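Local atomic coordinates of exosome complex component Rrp42 (Archaeoglobus fulgidus, PDB entry 3M7N), a protein that probably serves as a non-catalytic subunit of the RNA-degrading exosome and contributes to the structuring of the Rrp41 active site. Residues 34-39 against 50-55; 56-61 against 149-154; 66-71 against 132-137. All coordinates share one frame; numbering follows the deposited sequence.

Contact 1 of 3, residues 34-39 against 50-55; sequences KVEIIP and LVKLGD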
loop_
_atom_site.group_PDB
_atom_site.type_symbol
_atom_site.label_atom_id
_atom_site.label_comp_id
_atom_site.label_asym_id
_atom_site.label_seq_id
_atom_site.Cartn_x
_atom_site.Cartn_y
_atom_site.Cartn_z
ATOM N N LYS H 34 22.216 -31.354 13.022
ATOM C CA LYS H 34 22.681 -31.101 14.361
ATOM C C LYS H 34 21.849 -29.973 14.958
ATOM O O LYS H 34 21.638 -28.935 14.323
ATOM C CB LYS H 34 24.152 -30.712 14.291
ATOM C CG LYS H 34 24.850 -30.453 15.619
ATOM C CD LYS H 34 26.362 -30.242 15.344
ATOM C CE LYS H 34 27.172 -29.919 16.598
ATOM N NZ LYS H 34 27.105 -28.478 16.961
ATOM N N VAL H 35 21.369 -30.191 16.174
ATOM C CA VAL H 35 20.583 -29.220 16.887
ATOM C C VAL H 35 21.398 -28.687 18.050
ATOM O O VAL H 35 22.108 -29.423 18.701
ATOM C CB VAL H 35 19.340 -29.869 17.464
ATOM C CG1 VAL H 35 18.657 -28.927 18.423
ATOM C CG2 VAL H 35 18.415 -30.296 16.354
ATOM N N GLU H 36 21.297 -27.394 18.304
ATOM C CA GLU H 36 21.926 -26.805 19.467
ATOM C C GLU H 36 20.921 -25.869 20.117
ATOM O O GLU H 36 20.322 -25.023 19.437
ATOM C CB GLU H 36 23.163 -26.029 19.038
ATOM C CG GLU H 36 24.376 -26.305 19.856
ATOM C CD GLU H 36 25.569 -25.481 19.409
ATOM O OE1 GLU H 36 26.150 -24.769 20.264
ATOM O OE2 GLU H 36 25.916 -25.547 18.203
ATOM N N ILE H 37 20.725 -26.040 21.422
ATOM C CA ILE H 37 19.781 -25.238 22.193
ATOM C C ILE H 37 20.489 -24.442 23.305
ATOM O O ILE H 37 20.972 -25.030 24.268
ATOM C CB ILE H 37 18.697 -26.120 22.823
ATOM C CG1 ILE H 37 18.078 -27.030 21.763
ATOM C CG2 ILE H 37 17.626 -25.261 23.484
ATOM C CD1 ILE H 37 17.034 -27.994 22.316
ATOM N N ILE H 38 20.547 -23.114 23.167
ATOM C CA ILE H 38 21.222 -22.267 24.150
ATOM C C ILE H 38 20.245 -21.372 24.898
ATOM O O ILE H 38 19.764 -20.374 24.357
ATOM C CB ILE H 38 22.297 -21.334 23.500
ATOM C CG1 ILE H 38 22.927 -21.971 22.256
ATOM C CG2 ILE H 38 23.380 -20.947 24.526
ATOM C CD1 ILE H 38 24.094 -22.872 22.555
ATOM N N PRO H 39 19.960 -21.704 26.155
ATOM C CA PRO H 39 19.062 -20.882 26.977
ATOM C C PRO H 39 19.733 -19.606 27.534
ATOM O O PRO H 39 20.962 -19.501 27.570
ATOM C CB PRO H 39 18.698 -21.817 28.138
ATOM C CG PRO H 39 19.328 -23.143 27.809
ATOM C CD PRO H 39 20.444 -22.880 26.885
ATOM N N LEU H 50 18.321 -19.556 22.198
ATOM C CA LEU H 50 18.796 -19.585 20.833
ATOM C C LEU H 50 18.861 -21.034 20.396
ATOM O O LEU H 50 19.413 -21.893 21.094
ATOM C CB LEU H 50 20.171 -18.927 20.705
ATOM C CG LEU H 50 20.898 -19.101 19.368
ATOM C CD1 LEU H 50 20.258 -18.247 18.287
ATOM C CD2 LEU H 50 22.380 -18.754 19.511
ATOM N N VAL H 51 18.275 -21.313 19.244
ATOM C CA VAL H 51 18.407 -22.621 18.655
ATOM C C VAL H 51 19.130 -22.594 17.325
ATOM O O VAL H 51 18.838 -21.766 16.469
ATOM C CB VAL H 51 17.031 -23.259 18.447
ATOM C CG1 VAL H 51 17.126 -24.454 17.456
ATOM C CG2 VAL H 51 16.451 -23.646 19.779
ATOM N N LYS H 52 20.063 -23.522 17.158
ATOM C CA LYS H 52 20.685 -23.781 15.866
ATOM C C LYS H 52 20.270 -25.156 15.353
ATOM O O LYS H 52 20.362 -26.166 16.069
ATOM C CB LYS H 52 22.212 -23.698 15.957
ATOM C CG LYS H 52 22.717 -22.371 16.497
ATOM C CD LYS H 52 24.226 -22.377 16.659
ATOM C CE LYS H 52 24.719 -20.976 16.965
ATOM N NZ LYS H 52 26.158 -20.963 17.349
ATOM N N LEU H 53 19.814 -25.165 14.109
ATOM C CA LEU H 53 19.314 -26.348 13.444
ATOM C C LEU H 53 20.047 -26.388 12.129
ATOM O O LEU H 53 19.638 -25.741 11.182
ATOM C CB LEU H 53 17.803 -26.208 13.202
ATOM C CG LEU H 53 17.119 -27.314 12.408
ATOM C CD1 LEU H 53 17.657 -28.633 12.901
ATOM C CD2 LEU H 53 15.587 -27.273 12.517
ATOM N N GLY H 54 21.130 -27.150 12.064
ATOM C CA GLY H 54 22.075 -26.999 10.968
ATOM C C GLY H 54 22.574 -25.557 10.968
ATOM O O GLY H 54 23.001 -25.054 12.010
ATOM N N ASP H 55 22.494 -24.882 9.825
ATOM C CA ASP H 55 22.865 -23.462 9.751
ATOM C C ASP H 55 21.707 -22.505 10.038
ATOM O O ASP H 55 21.909 -21.291 10.158
ATOM C CB ASP H 55 23.509 -23.118 8.408
ATOM C CG ASP H 55 24.856 -23.801 8.217
ATOM O OD1 ASP H 55 25.158 -24.225 7.090
ATOM O OD2 ASP H 55 25.615 -23.928 9.194
HETATM O O HOH W 1 23.540 -26.513 14.236
#
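K52 and E36 face each other across an antiparallel hairpin and send their side chains the same way, alongside one another. The CB of K52 lies 4.0 Å from the CB of E36. CG then turns anti to the carbonyl carbon (chi1 -56°), and from there the lysine runs fully extended. Its CD passes 3.9 Å from OE2 of E36, while CE grazes OE1 of Q57, on the next strand. The ammonium NZ stays 4.7 Å from OE2 of E36, not in contact, although the opposite charges should still attract. That carboxylate oxygen instead makes a salt bridge to NZ of K34 at 3.4 Å, within its own segment.

The backbone beneath is regular. E36 and K52 bond N to O in both directions, as do I38 and L50, where the bond from I38 N to L50 O is nearly straight (177°). At the open end G54 N donates to K34 O, which also accepts from a water that bridges to G54 O.

V35, I37, V51 and L53 point to the other face; CG2 of V35 meets CD1 of L53 at 3.9 Å. This apolar face is covered by helix 148-161, with I37 against A158 and V51 and L53 against A151. Strand 35-39 forms one margin of the five-stranded sheet within this chain, while V51 joins strand 47-53 to V58 of strand 56-67.

Contact 2 of 3, residues 56-61 against 149-154; sequences TQVVVG and LDASAL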
loop_
_atom_site.group_PDB
_atom_site.type_symbol
_atom_site.label_atom_id
_atom_site.label_comp_id
_atom_site.label_asym_id
_atom_site.label_seq_id
_atom_site.Cartn_x
_atom_site.Cartn_y
_atom_site.Cartn_z
ATOM N N THR H 56 20.504 -23.050 10.177
ATOM C CA THR H 56 19.368 -22.263 10.622
ATOM C C THR H 56 19.512 -21.801 12.082
ATOM O O THR H 56 19.881 -22.584 12.956
ATOM C CB THR H 56 18.041 -23.028 10.399
ATOM O OG1 THR H 56 17.787 -23.085 9.000
ATOM C CG2 THR H 56 16.867 -22.340 11.085
ATOM N N GLN H 57 19.227 -20.515 12.321
ATOM C CA GLN H 57 19.332 -19.904 13.645
ATOM C C GLN H 57 18.105 -19.048 13.955
ATOM O O GLN H 57 17.620 -18.292 13.119
ATOM C CB GLN H 57 20.580 -19.017 13.744
ATOM C CG GLN H 57 21.857 -19.661 13.279
ATOM C CD GLN H 57 23.100 -18.925 13.781
ATOM O OE1 GLN H 57 23.268 -18.697 14.976
ATOM N NE2 GLN H 57 23.965 -18.554 12.866
ATOM N N VAL H 58 17.605 -19.155 15.172
ATOM C CA VAL H 58 16.456 -18.359 15.561
ATOM C C VAL H 58 16.544 -18.166 17.043
ATOM O O VAL H 58 17.066 -19.024 17.774
ATOM C CB VAL H 58 15.105 -19.044 15.192
ATOM C CG1 VAL H 58 15.064 -20.461 15.707
ATOM C CG2 VAL H 58 13.947 -18.257 15.755
ATOM N N VAL H 59 16.067 -17.022 17.500
ATOM C CA VAL H 59 16.081 -16.769 18.923
ATOM C C VAL H 59 14.685 -16.446 19.347
ATOM O O VAL H 59 13.940 -15.794 18.619
ATOM C CB VAL H 59 17.087 -15.644 19.334
ATOM C CG1 VAL H 59 16.846 -14.379 18.544
ATOM C CG2 VAL H 59 17.001 -15.383 20.811
ATOM N N VAL H 60 14.316 -16.935 20.520
ATOM C CA VAL H 60 13.013 -16.657 21.051
ATOM C C VAL H 60 13.197 -16.043 22.413
ATOM O O VAL H 60 14.012 -16.522 23.208
ATOM C CB VAL H 60 12.168 -17.955 21.170
ATOM C CG1 VAL H 60 10.900 -17.707 21.982
ATOM C CG2 VAL H 60 11.838 -18.505 19.795
ATOM N N GLY H 61 12.443 -14.986 22.691
ATOM C CA GLY H 61 12.443 -14.398 24.020
ATOM C C GLY H 61 11.043 -14.395 24.593
ATOM O O GLY H 61 10.055 -14.297 23.863
ATOM N N LEU H 149 10.529 -23.238 11.133
ATOM C CA LEU H 149 9.399 -23.726 11.899
ATOM C C LEU H 149 9.818 -24.653 13.076
ATOM O O LEU H 149 9.562 -24.339 14.241
ATOM C CB LEU H 149 8.423 -24.420 10.954
ATOM C CG LEU H 149 7.182 -25.031 11.575
ATOM C CD1 LEU H 149 6.492 -24.026 12.473
ATOM C CD2 LEU H 149 6.265 -25.515 10.457
ATOM N N ASP H 150 10.476 -25.777 12.791
ATOM C CA ASP H 150 10.865 -26.670 13.894
ATOM C C ASP H 150 11.881 -26.001 14.824
ATOM O O ASP H 150 11.761 -26.090 16.041
ATOM C CB ASP H 150 11.397 -28.018 13.383
ATOM C CG ASP H 150 10.337 -28.823 12.633
ATOM O OD1 ASP H 150 10.719 -29.732 11.860
ATOM O OD2 ASP H 150 9.133 -28.546 12.809
ATOM N N ALA H 151 12.869 -25.321 14.249
ATOM C CA ALA H 151 13.805 -24.520 15.053
ATOM C C ALA H 151 13.069 -23.607 16.041
ATOM O O ALA H 151 13.418 -23.545 17.230
ATOM C CB ALA H 151 14.737 -23.698 14.154
ATOM N N SER H 152 12.025 -22.936 15.568
ATOM C CA SER H 152 11.286 -21.993 16.425
ATOM C C SER H 152 10.520 -22.691 17.530
ATOM O O SER H 152 10.503 -22.242 18.686
ATOM C CB SER H 152 10.325 -21.114 15.606
ATOM O OG SER H 152 11.024 -20.387 14.604
ATOM N N ALA H 153 9.870 -23.792 17.164
ATOM C CA ALA H 153 9.121 -24.589 18.127
ATOM C C ALA H 153 10.043 -25.026 19.257
ATOM O O ALA H 153 9.673 -24.961 20.424
ATOM C CB ALA H 153 8.525 -25.791 17.441
ATOM N N LEU H 154 11.242 -25.484 18.889
ATOM C CA LEU H 154 12.259 -25.905 19.853
ATOM C C LEU H 154 12.689 -24.729 20.732
ATOM O O LEU H 154 12.786 -24.853 21.962
ATOM C CB LEU H 154 13.493 -26.433 19.119
ATOM C CG LEU H 154 13.880 -27.908 19.055
ATOM C CD1 LEU H 154 12.751 -28.826 19.467
ATOM C CD2 LEU H 154 14.375 -28.227 17.660
#
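V58 meets A151 and S152 where helix 148-161 lies against strand 56-67. Apolar contacts carry most of the join. CG1 of V58 is placed between the backbone N and the carbonyl carbon (chi1 52°), which sets it 3.6 Å from CB of A151 and close to that residue's carbonyl carbon. The same alanine methyl receives CG2 of T56 at 4.0 Å, so two alternate residues of the strand converge on one small side chain.

A second group of contacts sets methyls against oxygens, purely by van der Waals approach. CG2 of V58 touches OG of S152 at 3.8 Å, and CG2 of V60 reaches the backbone O of S152 at 4.1 Å.

The polar ends are satisfied elsewhere. OG of S152 turns back along its own helix to bond L148 O, while OG1 of T56 bonds G146 O just ahead of that helix. D150, on another side of the helix, uses OD2 to bond the hydroxyls of S186 and T188, linking the helix to the four-stranded sheet holding strand 185-192.

With only A151 and S152 meeting the strand from the helix side, the segment axes approach to 8.1 Å and cross at a shallow -34°. A helix laid over a mixed sheet, with valines from alternate strand positions buried beneath it, belongs to the core of the RNase PH fold, whose first domain is related to ribosomal protein S5 domain 2.

Contact 3 of 3, residues 66-71 against 132-137; sequences PGEPYP and VWIVFV. With nucleotides of chain L.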
loop_
_atom_site.group_PDB
_atom_site.type_symbol
_atom_site.label_atom_id
_atom_site.label_comp_id
_atom_site.label_asym_id
_atom_site.label_seq_id
_atom_site.Cartn_x
_atom_site.Cartn_y
_atom_site.Cartn_z
ATOM N N PRO H 66 1.732 -8.433 34.159
ATOM C CA PRO H 66 0.346 -8.542 34.627
ATOM C C PRO H 66 -0.566 -7.879 33.620
ATOM O O PRO H 66 -0.100 -7.013 32.894
ATOM C CB PRO H 66 0.360 -7.749 35.928
ATOM C CG PRO H 66 1.769 -7.869 36.418
ATOM C CD PRO H 66 2.623 -7.866 35.187
ATOM N N GLY H 67 -1.829 -8.280 33.555
ATOM C CA GLY H 67 -2.735 -7.679 32.597
ATOM C C GLY H 67 -4.179 -8.142 32.671
ATOM O O GLY H 67 -4.581 -8.900 33.558
ATOM N N GLU H 68 -4.958 -7.666 31.707
ATOM C CA GLU H 68 -6.367 -8.010 31.570
ATOM C C GLU H 68 -6.550 -9.468 31.209
ATOM O O GLU H 68 -5.949 -9.943 30.258
ATOM C CB GLU H 68 -7.008 -7.146 30.471
ATOM C CG GLU H 68 -6.060 -6.703 29.305
ATOM C CD GLU H 68 -5.504 -7.860 28.456
ATOM O OE1 GLU H 68 -4.368 -8.306 28.734
ATOM O OE2 GLU H 68 -6.187 -8.308 27.502
ATOM N N PRO H 69 -7.389 -10.187 31.961
ATOM C CA PRO H 69 -7.777 -11.541 31.557
ATOM C C PRO H 69 -8.789 -11.424 30.443
ATOM O O PRO H 69 -9.354 -10.350 30.262
ATOM C CB PRO H 69 -8.481 -12.101 32.798
ATOM C CG PRO H 69 -8.244 -11.098 33.899
ATOM C CD PRO H 69 -8.025 -9.784 33.220
ATOM N N TYR H 70 -9.028 -12.499 29.706
ATOM C CA TYR H 70 -10.076 -12.463 28.695
ATOM C C TYR H 70 -11.452 -12.723 29.298
ATOM O O TYR H 70 -11.630 -13.677 30.054
ATOM C CB TYR H 70 -9.765 -13.422 27.546
ATOM C CG TYR H 70 -8.681 -12.879 26.659
ATOM C CD1 TYR H 70 -7.469 -13.535 26.524
ATOM C CD2 TYR H 70 -8.855 -11.671 25.992
ATOM C CE1 TYR H 70 -6.465 -13.012 25.723
ATOM C CE2 TYR H 70 -7.861 -11.144 25.191
ATOM C CZ TYR H 70 -6.670 -11.817 25.060
ATOM O OH TYR H 70 -5.683 -11.295 24.262
ATOM N N PRO H 71 -12.424 -11.857 28.971
ATOM C CA PRO H 71 -13.799 -11.921 29.477
ATOM C C PRO H 71 -14.342 -13.342 29.480
ATOM O O PRO H 71 -15.062 -13.715 30.401
ATOM C CB PRO H 71 -14.571 -11.068 28.476
ATOM C CG PRO H 71 -13.573 -10.043 28.038
ATOM C CD PRO H 71 -12.236 -10.737 28.030
ATOM N N VAL H 132 -4.073 -11.084 35.709
ATOM C CA VAL H 132 -3.549 -12.374 35.279
ATOM C C VAL H 132 -2.264 -12.194 34.466
ATOM O O VAL H 132 -2.102 -11.198 33.758
ATOM C CB VAL H 132 -4.608 -13.144 34.466
ATOM C CG1 VAL H 132 -4.345 -13.041 32.964
ATOM C CG2 VAL H 132 -4.666 -14.583 34.923
ATOM N N TRP H 133 -1.338 -13.139 34.577
ATOM C CA TRP H 133 -0.088 -13.026 33.840
ATOM C C TRP H 133 -0.301 -13.192 32.346
ATOM O O TRP H 133 -1.108 -14.008 31.902
ATOM C CB TRP H 133 0.918 -14.055 34.313
ATOM C CG TRP H 133 1.579 -13.693 35.585
ATOM C CD1 TRP H 133 1.379 -14.269 36.799
ATOM C CD2 TRP H 133 2.570 -12.678 35.779
ATOM N NE1 TRP H 133 2.179 -13.677 37.742
ATOM C CE2 TRP H 133 2.923 -12.693 37.141
ATOM C CE3 TRP H 133 3.195 -11.755 34.931
ATOM C CZ2 TRP H 133 3.867 -11.825 37.682
ATOM C CZ3 TRP H 133 4.139 -10.893 35.471
ATOM C CH2 TRP H 133 4.465 -10.937 36.831
ATOM N N ILE H 134 0.425 -12.399 31.573
ATOM C CA ILE H 134 0.411 -12.525 30.129
ATOM C C ILE H 134 1.796 -12.913 29.651
ATOM O O ILE H 134 2.768 -12.249 29.973
ATOM C CB ILE H 134 0.009 -11.210 29.485
ATOM C CG1 ILE H 134 -1.397 -10.830 29.953
ATOM C CG2 ILE H 134 0.100 -11.328 27.971
ATOM C CD1 ILE H 134 -1.805 -9.454 29.557
ATOM N N VAL H 135 1.888 -14.006 28.907
ATOM C CA VAL H 135 3.179 -14.490 28.418
ATOM C C VAL H 135 3.355 -14.173 26.932
ATOM O O VAL H 135 2.634 -14.712 26.093
ATOM C CB VAL H 135 3.304 -15.999 28.648
ATOM C CG1 VAL H 135 4.681 -16.477 28.286
ATOM C CG2 VAL H 135 2.976 -16.328 30.102
ATOM N N PHE H 136 4.293 -13.281 26.615
ATOM C CA PHE H 136 4.612 -12.950 25.231
ATOM C C PHE H 136 5.726 -13.826 24.736
ATOM O O PHE H 136 6.836 -13.795 25.276
ATOM C CB PHE H 136 5.029 -11.480 25.080
ATOM C CG PHE H 136 3.886 -10.504 25.234
ATOM C CD1 PHE H 136 3.709 -9.797 26.412
ATOM C CD2 PHE H 136 2.988 -10.303 24.206
ATOM C CE1 PHE H 136 2.660 -8.911 26.554
ATOM C CE2 PHE H 136 1.939 -9.405 24.345
ATOM C CZ PHE H 136 1.774 -8.720 25.515
ATOM N N VAL H 137 5.423 -14.621 23.715
ATOM C CA VAL H 137 6.436 -15.456 23.084
ATOM C C VAL H 137 6.789 -14.816 21.755
ATOM O O VAL H 137 5.972 -14.763 20.826
ATOM C CB VAL H 137 5.980 -16.939 22.882
ATOM C CG1 VAL H 137 7.066 -17.727 22.148
ATOM C CG2 VAL H 137 5.681 -17.611 24.206
ATOM O "O5'" C L 3 -5.738 -11.658 19.077
ATOM C "C5'" C L 3 -4.373 -12.130 18.941
ATOM C "C4'" C L 3 -3.897 -13.204 19.932
ATOM O "O4'" C L 3 -4.270 -12.894 21.302
ATOM C "C3'" C L 3 -4.419 -14.630 19.740
ATOM O "O3'" C L 3 -3.714 -15.312 18.703
ATOM C "C2'" C L 3 -4.152 -15.261 21.109
ATOM O "O2'" C L 3 -2.816 -15.678 21.315
ATOM C "C1'" C L 3 -4.468 -14.096 22.039
ATOM N N1 C L 3 -5.871 -14.183 22.536
ATOM C C2 C L 3 -6.207 -15.195 23.453
ATOM O O2 C L 3 -5.325 -15.981 23.834
ATOM N N3 C L 3 -7.488 -15.286 23.899
ATOM C C4 C L 3 -8.403 -14.415 23.458
ATOM N N4 C L 3 -9.657 -14.529 23.922
ATOM C C5 C L 3 -8.072 -13.382 22.521
ATOM C C6 C L 3 -6.811 -13.302 22.084
#
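G67 and V132 form an antiparallel hydrogen-bonded pair at the end of strand 56-67, next to the non-hydrogen-bonded pair of P66 and W133. V132 N donates to G67 O at 3.1 Å in the carbonyl plane, whereas the return bond from G67 N to V132 O is weak, bent to 126° at the hydrogen. Beyond G67 the chain leaves the sheet as a proline-rich loop.

P66 and W133 point the same way; the proline's CG sits above the rim of the indole's six-membered ring, and CD comes 3.4 Å from CZ3. On the other face of the sheet, G67 has no side chain, and CD1 of I134 settles 3.6 Å from its CA. The bent chain of E68 crosses that isoleucine at about a right angle; the very short approach of its carboxylate to CD1 is doubtful. P69 closes over V132, with CG 4.2 Å from CB of the valine.

Y70, just past these contacts, presents a ring face to the base of C3 of chain L, the two planes nearly parallel, about 11° apart. Atom C4 of the cytosine lies 3.2 Å above the plane of the tyrosine ring, over its centre, and N3 comes within 3.1 Å of CE1. A loop leaving the sheet thus carries an aromatic platform to a nucleotide, so this subunit, probably itself non-catalytic, takes part in binding RNA.

How the contacts relate
All three contacts involve one mixed sheet, in the order 35-39, 47-53, 56-67, 131-141, 78-84; contact 2 adds helix 148-161 laid on it. Contact 1 precedes both others along the chain, and in sequence contact 3 falls wholly between the segments of contact 2. The centres of contacts 1 and 2 are about 8 Å apart, and CD1 of L50 packs 3.3 Å from V58 O. Those of contacts 2 and 3 are about 23 Å apart, yet they share strand 56-67 and touch where CG1 of V60 meets CG1 of V137. That strand therefore runs from the helix-covered core to the RNA-binding loop. Contacts 1 and 3, centres about 29 Å and nearest atoms about 11 Å apart, do not touch.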